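Local coordinates for protein ornithine carbamoyltransferase (Giardia intestinalis, PDB 3GRF) that probably transfers the carbamoyl group of carbamoyl phosphate to or from ornithine, as an ornithine carbamoyltransferase of the arginine degradation pathway, at residues A[57-60]-A[61-65]. Residues are numbered along the deposited sequence; the frame is centred on the assembly and turned at random.
Sequences RTRV and SLETA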
# COMPACT_ATOMS: atom_id res chain seq x y z
N ARG A 57 -7.31 -2.19 13.09
CA ARG A 57 -7.85 -0.91 13.56
C ARG A 57 -6.92 0.24 13.26
O ARG A 57 -7.34 1.26 12.73
CB ARG A 57 -8.08 -0.93 15.07
CG ARG A 57 -9.49 -1.25 15.50
CD ARG A 57 -9.40 -1.89 16.88
NE ARG A 57 -9.77 -3.29 16.82
CZ ARG A 57 -9.01 -4.28 16.34
NH1 ARG A 57 -7.80 -4.06 15.86
NH2 ARG A 57 -9.50 -5.51 16.33
N THR A 58 -5.65 0.09 13.63
CA THR A 58 -4.71 1.20 13.51
C THR A 58 -4.42 1.44 12.03
O THR A 58 -4.52 2.56 11.56
CB THR A 58 -3.44 1.01 14.39
OG1 THR A 58 -3.85 0.95 15.77
CG2 THR A 58 -2.45 2.16 14.23
N ARG A 59 -4.13 0.38 11.30
CA ARG A 59 -3.79 0.52 9.90
C ARG A 59 -4.93 1.06 9.06
O ARG A 59 -4.72 1.95 8.22
CB ARG A 59 -3.35 -0.81 9.31
CG ARG A 59 -2.30 -0.61 8.26
CD ARG A 59 -2.83 -0.88 6.89
NE ARG A 59 -2.51 -2.24 6.54
CZ ARG A 59 -2.21 -2.67 5.32
NH1 ARG A 59 -2.16 -1.84 4.28
NH2 ARG A 59 -1.95 -3.95 5.17
N VAL A 60 -6.14 0.54 9.25
CA VAL A 60 -7.24 0.97 8.37
C VAL A 60 -7.62 2.40 8.69
O VAL A 60 -8.00 3.17 7.80
CB VAL A 60 -8.49 0.01 8.50
CG1 VAL A 60 -9.80 0.68 8.05
CG2 VAL A 60 -8.28 -1.28 7.74
N SER A 61 -7.57 2.77 9.97
CA SER A 61 -8.03 4.13 10.34
C SER A 61 -7.05 5.19 9.82
O SER A 61 -7.44 6.28 9.39
CB SER A 61 -8.25 4.28 11.87
OG SER A 61 -7.06 4.04 12.59
N LEU A 62 -5.77 4.85 9.89
CA LEU A 62 -4.65 5.70 9.44
C LEU A 62 -4.67 5.92 7.93
O LEU A 62 -4.58 7.06 7.47
CB LEU A 62 -3.32 5.02 9.85
CG LEU A 62 -2.51 5.65 11.00
CD1 LEU A 62 -3.32 6.60 11.86
CD2 LEU A 62 -1.70 4.67 11.82
N GLU A 63 -4.79 4.81 7.18
CA GLU A 63 -4.74 4.81 5.73
C GLU A 63 -6.02 5.52 5.19
O GLU A 63 -5.96 6.34 4.28
CB GLU A 63 -4.60 3.36 5.21
CG GLU A 63 -3.46 3.18 4.19
CD GLU A 63 -3.08 1.75 3.85
OE1 GLU A 63 -2.83 0.92 4.79
OE2 GLU A 63 -2.98 1.45 2.65
N THR A 64 -7.17 5.22 5.80
CA THR A 64 -8.44 5.84 5.46
C THR A 64 -8.46 7.32 5.82
O THR A 64 -9.01 8.15 5.05
CB THR A 64 -9.62 5.09 6.14
OG1 THR A 64 -9.54 3.74 5.77
CG2 THR A 64 -11.01 5.62 5.63
N ALA A 65 -7.86 7.67 6.98
CA ALA A 65 -7.84 9.06 7.45
C ALA A 65 -7.17 9.90 6.40
O ALA A 65 -7.70 10.95 6.03
CB ALA A 65 -7.15 9.21 8.81
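The carbonyl oxygen V60 O is gripped twice by T64 one turn later: T64 OG1 donates to it at 2.6 Å, and T64 N reaches it at 3.0 Å. Threonine suits this buried place because its hydroxyl, anti to the carbonyl carbon (chi1 -55°), swings back over the preceding turn, while the side chain packs on L311 and on M100 of the second subunit. S61 also turns its hydroxyl back, with OG between backbone N and carbonyl carbon (chi1 60°), 2.8 Å from R57 O and 3.1 Å from T58 O; its one proton can go to only one at a time. S61 N and L62 N make the regular helical bonds to these two oxygens. Alongside, T58 CG2 meets L62 CD2 at 3.6 Å, and T58 OG1 is hydrogen-bonded to R310 NH2. R59 and E63, opposite charges one turn apart, pair in a salt bridge, roughly 2.9 Å from R59 NH1 to the less surely placed E63 OE1; the long arginine also reaches E77 of the second subunit. In the carbamoyl-phosphate-binding domain, helix 56-69 links parallel strands 46-51 and 72-77 in a beta-alpha-beta unit: L62 rests on L47 and F51, E63 on A73 and Y75, while T64 and A65 pack against helix 303-322.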